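Local coordinates for fructooligosaccharide ABC transporter substrate-binding protein FusA (Streptococcus pneumoniae, PDB 5G62), which serves as the solute-binding subunit of the FusABC-MsmK ABC transporter, binding kestose, nystose and longer fructooligosaccharides, preferably tetrasaccharides and larger, for import, at residues A107-P112 and M303-D308; P154-D159 and V287-S292; L361-L366 and K393-P398. The protein carries 2 engineered substitutions. All blocks are in the same frame, centred on the assembly; numbering follows the deposited sequence.

Contact 1. Residues A107-P112 and M303-D308; sequences ALMTAP and MGFARD
L108, in the last turn of helix 104-109, packs against F305 and R307 where strand 305-306 forms an outer strand of a small three-stranded sheet. The helix end offers an apolar side chain and a carbonyl oxygen. On the apolar side, L108 CB comes down on the far end of the phenyl ring, 3.6 Å from F305 CZ, and its CD1 extends over the same ring. M109 CG reaches the ring from the edge instead, 4.4 Å from F305 CZ, so leucine lies over a face and methionine at the edge. The aromatic group is set up for this because F305 CG is anti to the backbone N (chi1 176°), which sends the ring out toward the helix. Further along, L108 CD1 meets the terminal methyl of M303, CE, at 4.3 Å. The strand itself pairs antiparallel with strand 121-123, through backbone bonds of G304 with E123 and of A306 with W121; E123, a substrate-binding residue, sits on that neighbouring strand, its side chain about 8 Å from that of F305.

The polar half is a side-on grip by one guanidinium group on one carbonyl oxygen. R307 NE donates to L108 O at 3.1 Å, almost in line with the carbonyl bond (C=O...N 173°), while R307 NH2 donates to the same oxygen at 3.0 Å from well off the carbonyl bond direction (133°). The oxygen lies in the guanidinium plane, and the bend of the arginine chain at chi3 turns that edge to the helix end, whose partial negative charge would favour the pairing. The remaining terminal nitrogen, NH1, makes a salt bridge with D69 and bonds to V425 O.

Contact 2. Residues P154-D159 and V287-S292; sequences PKTTDD and VLAGPS
A single isolated bridge between T156 and A289 runs straight into a helix start: T157 N, in the first turn, donates to A289 O at 2.8 Å, and T156 CA lies 3.0 Å from A289 O in a CA-H...O contact. In return A289 N donates to K155 O at 3.0 Å in a nearly straight bond (177°). With T156 facing A289, the bonds follow the parallel pattern of a single bridge.

Side chains add to it: L288 CD2 lies 3.6 Å from P154 O and meets the proline ring at CB, while L160 and V163 of the following helix add to the apolar patch. Beyond the bridge, T157 OG1 faces G290 CA at 3.6 Å and P291 CD at 3.7 Å; with chi1 at 55° the hydroxyl sits between the backbone N and carbonyl carbon, directed at the second loop.

The bridge runs into the first residue of helix 157-169. T156 OG1 accepts from D159 N at 2.9 Å, and D159 OD2 takes K155 N at 2.9 Å on its anti lone pair, with a weak bond from T156 N. T156 and D159 thus form a capping box, the classic N-terminal closure of a helix, here one that precedes the EF-hand-like calcium loop beginning at D171, two of whose ligand positions, A179 and A180, are engineered in this structure.

Contact 3. Residues L361-L366 and K393-P398; sequences LKHLPL and KVTTMP
The H363 ring carries P398 over one face and T396 at its edge. P398 CA stands above the ring centre, 3.5 Å from the centroid of H363 and 14° off the normal, a CH-pi contact; P398 CG packs beside it, 3.6 Å from H363 CE1. At the edge, T396 OG1 lies 2.8 Å from H363 ND1 in a hydrogen bond that either could donate. F352 also meets the ring, their planes at about 50°.

The same hydroxyl accepts from H363 N at 2.9 Å, so one oxygen joins the backbone and the ring of a single residue; its position between the backbone N and carbonyl carbon of T396 (chi1 53°) puts it there. Alongside, a parallel bridge pairs L361 with T395: L361 N donates to V394 O at 3.0 Å and T396 N to L361 O at 3.1 Å. T395 OG1 donates to T396 O at 2.8 Å.

P398 touches a bound fructose unit and W340, which binds substrate. H363 thus stands one shell behind the fructose, behind P398, and the bond to T396 OG1 would limit rotation of the imidazole, tying the ring's orientation to its own backbone.

Overall arrangement
Along the chain, contact 2 falls between the two segments of contact 1, and contact 3 follows both. Contact 2 lies on the other side of the chain's centre from contact 1, with centres about 38 Å apart; the centre of contact 3 is also about 38 Å from that of contact 2 but about 27 Å from that of contact 1. None touches another. Contact 2 joins helix 157-169 to the loop after strand 282-284, whose sheet also holds strands 138-142 and 264-269. Contacts 1 and 3 lie nearer the bound sugar: strand 305-306 pairs with 121-123, while P398 lines the pocket. This fits the two-lobed plan of solute-binding proteins, with the oligosaccharide held between lobes.

Contact 1. Residues A107-P112 and M303-D308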
loop_
_atom_site.group_PDB
_atom_site.type_symbol
_atom_site.label_atom_id
_atom_site.label_comp_id
_atom_site.label_asym_id
_atom_site.label_seq_id
_atom_site.Cartn_x
_atom_site.Cartn_y
_atom_site.Cartn_z
ATOM N N ALA A 107 -19.017 10.124 4.582
ATOM C CA ALA A 107 -18.301 11.377 4.438
ATOM C C ALA A 107 -17.031 11.193 3.609
ATOM O O ALA A 107 -16.705 12.044 2.778
ATOM C CB ALA A 107 -17.999 11.946 5.824
ATOM N N LEU A 108 -16.330 10.069 3.787
ATOM C CA LEU A 108 -15.133 9.773 2.986
ATOM C C LEU A 108 -15.443 9.524 1.515
ATOM O O LEU A 108 -14.542 9.614 0.700
ATOM C CB LEU A 108 -14.405 8.558 3.558
ATOM C CG LEU A 108 -13.721 8.799 4.913
ATOM C CD1 LEU A 108 -13.208 7.530 5.555
ATOM C CD2 LEU A 108 -12.599 9.774 4.720
ATOM N N MET A 109 -16.686 9.213 1.153
ATOM C CA MET A 109 -17.031 8.984 -0.247
ATOM C C MET A 109 -17.459 10.254 -0.980
ATOM O O MET A 109 -17.588 10.232 -2.207
ATOM C CB MET A 109 -18.159 7.946 -0.362
ATOM C CG MET A 109 -17.798 6.576 0.207
ATOM S SD MET A 109 -19.200 5.456 0.454
ATOM C CE MET A 109 -19.768 5.167 -1.205
ATOM N N THR A 110 -17.657 11.364 -0.281
ATOM C CA THR A 110 -18.395 12.493 -0.832
ATOM C C THR A 110 -17.441 13.624 -1.184
ATOM O O THR A 110 -16.687 14.090 -0.327
ATOM C CB THR A 110 -19.457 12.970 0.173
ATOM O OG1 THR A 110 -20.311 11.881 0.529
ATOM C CG2 THR A 110 -20.307 14.112 -0.396
ATOM N N ALA A 111 -17.484 14.066 -2.430
ATOM C CA ALA A 111 -16.643 15.166 -2.903
ATOM C C ALA A 111 -17.110 16.489 -2.318
ATOM O O ALA A 111 -18.249 16.603 -1.843
ATOM C CB ALA A 111 -16.671 15.229 -4.428
ATOM N N PRO A 112 -16.266 17.522 -2.365
ATOM C CA PRO A 112 -16.689 18.817 -1.821
ATOM C C PRO A 112 -17.880 19.416 -2.548
ATOM O O PRO A 112 -18.527 20.287 -1.970
ATOM C CB PRO A 112 -15.440 19.698 -1.967
ATOM C CG PRO A 112 -14.335 18.772 -2.060
ATOM C CD PRO A 112 -14.861 17.564 -2.794
ATOM N N MET A 303 -4.462 3.591 5.237
ATOM C CA MET A 303 -5.630 3.188 6.015
ATOM C C MET A 303 -6.394 2.133 5.218
ATOM O O MET A 303 -6.105 1.890 4.043
ATOM C CB MET A 303 -6.523 4.390 6.364
ATOM C CG MET A 303 -7.242 4.990 5.154
ATOM S SD MET A 303 -8.329 6.414 5.477
ATOM C CE MET A 303 -9.443 5.795 6.729
ATOM N N GLY A 304 -7.384 1.512 5.871
ATOM C CA GLY A 304 -8.163 0.478 5.223
ATOM C C GLY A 304 -9.340 1.033 4.433
ATOM O O GLY A 304 -10.491 0.626 4.654
ATOM N N PHE A 305 -9.053 1.948 3.516
ATOM C CA PHE A 305 -10.039 2.614 2.691
ATOM C C PHE A 305 -9.367 3.097 1.422
ATOM O O PHE A 305 -8.288 3.678 1.469
ATOM C CB PHE A 305 -10.675 3.804 3.418
ATOM C CG PHE A 305 -11.654 4.608 2.578
ATOM C CD1 PHE A 305 -12.992 4.224 2.478
ATOM C CD2 PHE A 305 -11.248 5.782 1.929
ATOM C CE1 PHE A 305 -13.889 4.977 1.754
ATOM C CE2 PHE A 305 -12.172 6.544 1.194
ATOM C CZ PHE A 305 -13.493 6.137 1.125
ATOM N N ALA A 306 -10.009 2.851 0.289
ATOM C CA ALA A 306 -9.631 3.435 -0.985
ATOM C C ALA A 306 -10.903 3.995 -1.607
ATOM O O ALA A 306 -11.884 3.261 -1.779
ATOM C CB ALA A 306 -8.992 2.401 -1.905
ATOM N N ARG A 307 -10.859 5.284 -1.952
ATOM C CA ARG A 307 -12.035 6.018 -2.405
ATOM C C ARG A 307 -12.636 5.406 -3.669
ATOM O O ARG A 307 -13.857 5.317 -3.813
ATOM C CB ARG A 307 -11.625 7.475 -2.640
ATOM C CG ARG A 307 -12.691 8.452 -2.998
ATOM C CD ARG A 307 -12.151 9.847 -2.760
ATOM N NE ARG A 307 -12.376 10.196 -1.370
ATOM C CZ ARG A 307 -11.613 10.971 -0.618
ATOM N NH1 ARG A 307 -10.517 11.534 -1.092
ATOM N NH2 ARG A 307 -11.974 11.188 0.638
ATOM N N ASP A 308 -11.796 4.986 -4.601
ATOM C CA ASP A 308 -12.261 4.637 -5.934
ATOM C C ASP A 308 -11.736 3.260 -6.310
ATOM O O ASP A 308 -10.612 3.126 -6.807
ATOM C CB ASP A 308 -11.816 5.681 -6.956
ATOM C CG ASP A 308 -11.991 5.199 -8.385
ATOM O OD1 ASP A 308 -12.810 4.294 -8.612
ATOM O OD2 ASP A 308 -11.295 5.693 -9.285
#

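Contact 2. Residues P154-D159 and V287-S292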
loop_
_atom_site.group_PDB
_atom_site.type_symbol
_atom_site.label_atom_id
_atom_site.label_comp_id
_atom_site.label_asym_id
_atom_site.label_seq_id
_atom_site.Cartn_x
_atom_site.Cartn_y
_atom_site.Cartn_z
ATOM N N PRO A 154 20.772 -6.375 16.797
ATOM C CA PRO A 154 21.117 -4.959 16.993
ATOM C C PRO A 154 20.076 -4.218 17.814
ATOM O O PRO A 154 18.878 -4.465 17.703
ATOM C CB PRO A 154 21.175 -4.399 15.565
ATOM C CG PRO A 154 21.060 -5.505 14.675
ATOM C CD PRO A 154 20.708 -6.746 15.385
ATOM N N LYS A 155 20.544 -3.298 18.646
ATOM C CA LYS A 155 19.660 -2.390 19.365
ATOM C C LYS A 155 19.769 -0.964 18.875
ATOM O O LYS A 155 18.911 -0.146 19.195
ATOM C CB LYS A 155 19.989 -2.384 20.862
ATOM C CG LYS A 155 19.834 -3.710 21.561
ATOM C CD LYS A 155 20.257 -3.581 23.010
ATOM C CE LYS A 155 19.872 -4.808 23.817
ATOM N NZ LYS A 155 20.871 -5.903 23.650
ATOM N N THR A 156 20.844 -0.640 18.172
ATOM C CA THR A 156 21.148 0.719 17.764
ATOM C C THR A 156 21.554 0.741 16.287
ATOM O O THR A 156 21.917 -0.273 15.709
ATOM C CB THR A 156 22.295 1.315 18.612
ATOM O OG1 THR A 156 23.494 0.646 18.243
ATOM C CG2 THR A 156 22.058 1.115 20.105
ATOM N N THR A 157 21.543 1.928 15.687
ATOM C CA THR A 157 22.019 2.042 14.307
ATOM C C THR A 157 23.524 1.692 14.204
ATOM O O THR A 157 23.975 1.180 13.178
ATOM C CB THR A 157 21.754 3.456 13.758
ATOM O OG1 THR A 157 22.332 4.443 14.627
ATOM C CG2 THR A 157 20.213 3.750 13.607
ATOM N N ASP A 158 24.291 1.952 15.263
ATOM C CA ASP A 158 25.699 1.542 15.286
ATOM C C ASP A 158 25.842 0.018 15.342
ATOM O O ASP A 158 26.680 -0.545 14.632
ATOM C CB ASP A 158 26.422 2.215 16.455
ATOM C CG ASP A 158 26.936 3.622 16.103
ATOM O OD1 ASP A 158 26.155 4.625 16.111
ATOM O OD2 ASP A 158 28.155 3.739 15.849
ATOM N N ASP A 159 25.032 -0.662 16.168
ATOM C CA ASP A 159 24.969 -2.121 16.154
ATOM C C ASP A 159 24.625 -2.641 14.758
ATOM O O ASP A 159 25.165 -3.663 14.308
ATOM C CB ASP A 159 23.921 -2.671 17.119
ATOM C CG ASP A 159 24.245 -2.488 18.576
ATOM O OD1 ASP A 159 25.389 -2.182 18.965
ATOM O OD2 ASP A 159 23.300 -2.673 19.360
ATOM N N VAL A 287 12.807 -2.033 16.481
ATOM C CA VAL A 287 13.055 -0.615 16.273
ATOM C C VAL A 287 14.422 -0.273 16.865
ATOM O O VAL A 287 14.719 -0.662 17.984
ATOM C CB VAL A 287 11.956 0.224 16.942
ATOM C CG1 VAL A 287 12.260 1.737 16.752
ATOM C CG2 VAL A 287 10.558 -0.130 16.366
ATOM N N LEU A 288 15.238 0.429 16.095
ATOM C CA LEU A 288 16.599 0.759 16.478
ATOM C C LEU A 288 16.694 2.148 17.107
ATOM O O LEU A 288 16.008 3.070 16.694
ATOM C CB LEU A 288 17.498 0.705 15.248
ATOM C CG LEU A 288 17.446 -0.650 14.547
ATOM C CD1 LEU A 288 18.423 -0.637 13.415
ATOM C CD2 LEU A 288 17.769 -1.781 15.534
ATOM N N ALA A 289 17.607 2.297 18.063
ATOM C CA ALA A 289 17.955 3.604 18.601
ATOM C C ALA A 289 19.095 4.224 17.795
ATOM O O ALA A 289 20.076 3.545 17.460
ATOM C CB ALA A 289 18.350 3.484 20.062
ATOM N N GLY A 290 18.967 5.531 17.498
ATOM C CA GLY A 290 19.967 6.247 16.741
ATOM C C GLY A 290 21.079 6.747 17.653
ATOM O O GLY A 290 21.070 6.501 18.864
ATOM N N PRO A 291 22.018 7.509 17.094
ATOM C CA PRO A 291 23.216 7.885 17.862
ATOM C C PRO A 291 22.933 8.725 19.099
ATOM O O PRO A 291 23.692 8.643 20.075
ATOM C CB PRO A 291 24.051 8.691 16.845
ATOM C CG PRO A 291 23.536 8.304 15.540
ATOM C CD PRO A 291 22.064 8.009 15.716
ATOM N N SER A 292 21.889 9.551 19.060
ATOM C CA SER A 292 21.457 10.398 20.156
ATOM C C SER A 292 20.324 9.795 20.975
ATOM O O SER A 292 19.745 10.493 21.803
ATOM C CB SER A 292 21.023 11.754 19.604
ATOM O OG SER A 292 22.193 12.435 19.294
#

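Contact 3. Residues L361-L366 and K393-P398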
loop_
_atom_site.group_PDB
_atom_site.type_symbol
_atom_site.label_atom_id
_atom_site.label_comp_id
_atom_site.label_asym_id
_atom_site.label_seq_id
_atom_site.Cartn_x
_atom_site.Cartn_y
_atom_site.Cartn_z
ATOM N N LEU A 361 -16.972 -18.486 5.899
ATOM C CA LEU A 361 -15.700 -18.810 5.268
ATOM C C LEU A 361 -14.616 -18.956 6.322
ATOM O O LEU A 361 -14.565 -18.193 7.290
ATOM C CB LEU A 361 -15.288 -17.745 4.243
ATOM C CG LEU A 361 -16.210 -17.561 3.032
ATOM C CD1 LEU A 361 -16.179 -16.147 2.492
ATOM C CD2 LEU A 361 -15.915 -18.568 1.940
ATOM N N LYS A 362 -13.742 -19.931 6.120
ATOM C CA LYS A 362 -12.629 -20.167 7.028
ATOM C C LYS A 362 -11.328 -20.259 6.243
ATOM O O LYS A 362 -11.226 -21.020 5.275
ATOM C CB LYS A 362 -12.840 -21.443 7.837
ATOM C CG LYS A 362 -14.055 -21.384 8.730
ATOM C CD LYS A 362 -14.196 -22.602 9.601
ATOM C CE LYS A 362 -15.458 -22.468 10.448
ATOM N NZ LYS A 362 -15.664 -23.611 11.386
ATOM N N HIS A 363 -10.337 -19.507 6.688
ATOM C CA HIS A 363 -9.034 -19.504 6.035
ATOM C C HIS A 363 -8.354 -20.865 6.144
ATOM O O HIS A 363 -8.264 -21.438 7.232
ATOM C CB HIS A 363 -8.144 -18.417 6.649
ATOM C CG HIS A 363 -8.397 -17.054 6.086
ATOM N ND1 HIS A 363 -9.306 -16.174 6.634
ATOM C CD2 HIS A 363 -7.874 -16.433 4.999
ATOM C CE1 HIS A 363 -9.334 -15.072 5.912
ATOM N NE2 HIS A 363 -8.474 -15.204 4.916
ATOM N N LEU A 364 -7.879 -21.336 5.086
ATOM C CA LEU A 364 -7.069 -22.540 5.108
ATOM C C LEU A 364 -5.588 -22.192 5.303
ATOM O O LEU A 364 -5.154 -21.100 4.953
ATOM C CB LEU A 364 -7.244 -23.308 3.805
ATOM C CG LEU A 364 -8.660 -23.858 3.563
ATOM C CD1 LEU A 364 -8.770 -24.451 2.183
ATOM C CD2 LEU A 364 -8.964 -24.905 4.581
ATOM N N PRO A 365 -4.798 -23.086 5.894
ATOM C CA PRO A 365 -3.343 -22.847 5.990
ATOM C C PRO A 365 -2.725 -22.781 4.603
ATOM O O PRO A 365 -3.159 -23.468 3.679
ATOM C CB PRO A 365 -2.817 -24.073 6.751
ATOM C CG PRO A 365 -3.978 -24.811 7.233
ATOM C CD PRO A 365 -5.208 -24.369 6.485
ATOM N N LEU A 366 -1.714 -21.923 4.446
ATOM C CA LEU A 366 -1.062 -21.778 3.151
ATOM C C LEU A 366 0.019 -22.822 2.902
ATOM O O LEU A 366 0.448 -22.978 1.759
ATOM C CB LEU A 366 -0.454 -20.383 3.015
ATOM C CG LEU A 366 -1.466 -19.236 2.828
ATOM C CD1 LEU A 366 -0.761 -17.931 2.995
ATOM C CD2 LEU A 366 -2.154 -19.308 1.471
ATOM N N LYS A 393 -17.851 -14.205 12.181
ATOM C CA LYS A 393 -19.249 -14.309 11.805
ATOM C C LYS A 393 -19.347 -14.699 10.330
ATOM O O LYS A 393 -19.779 -15.803 10.003
ATOM C CB LYS A 393 -19.970 -12.992 12.113
ATOM C CG LYS A 393 -21.496 -13.062 12.088
ATOM C CD LYS A 393 -22.137 -11.680 12.272
ATOM C CE LYS A 393 -22.256 -10.951 10.932
ATOM N NZ LYS A 393 -22.687 -9.513 10.970
ATOM N N VAL A 394 -18.918 -13.804 9.441
ATOM C CA VAL A 394 -18.908 -14.056 8.009
ATOM C C VAL A 394 -17.656 -14.819 7.605
ATOM O O VAL A 394 -17.713 -15.704 6.746
ATOM C CB VAL A 394 -19.004 -12.720 7.253
ATOM C CG1 VAL A 394 -18.924 -12.942 5.742
ATOM C CG2 VAL A 394 -20.260 -11.996 7.643
ATOM N N THR A 395 -16.512 -14.449 8.192
ATOM C CA THR A 395 -15.211 -14.995 7.839
ATOM C C THR A 395 -14.318 -15.043 9.069
ATOM O O THR A 395 -14.524 -14.309 10.034
ATOM C CB THR A 395 -14.522 -14.169 6.725
ATOM O OG1 THR A 395 -13.267 -14.745 6.391
ATOM C CG2 THR A 395 -14.305 -12.720 7.121
ATOM N N THR A 396 -13.302 -15.901 9.008
ATOM C CA THR A 396 -12.167 -15.758 9.900
ATOM C C THR A 396 -11.328 -14.532 9.495
ATOM O O THR A 396 -11.336 -14.087 8.346
ATOM C CB THR A 396 -11.284 -17.031 9.903
ATOM O OG1 THR A 396 -10.914 -17.398 8.573
ATOM C CG2 THR A 396 -11.958 -18.236 10.616
ATOM N N MET A 397 -10.639 -13.958 10.463
ATOM C CA MET A 397 -9.588 -13.006 10.138
ATOM C C MET A 397 -8.420 -13.776 9.508
ATOM O O MET A 397 -8.088 -14.860 9.980
ATOM C CB MET A 397 -9.115 -12.254 11.393
ATOM C CG MET A 397 -8.073 -11.157 11.107
ATOM S SD MET A 397 -7.456 -10.273 12.544
ATOM C CE MET A 397 -8.910 -9.327 13.025
ATOM N N PRO A 398 -7.839 -13.285 8.405
ATOM C CA PRO A 398 -6.671 -13.979 7.818
ATOM C C PRO A 398 -5.583 -14.211 8.868
ATOM O O PRO A 398 -5.338 -13.373 9.721
ATOM C CB PRO A 398 -6.184 -13.019 6.728
ATOM C CG PRO A 398 -7.312 -12.118 6.449
ATOM C CD PRO A 398 -8.184 -12.052 7.682
#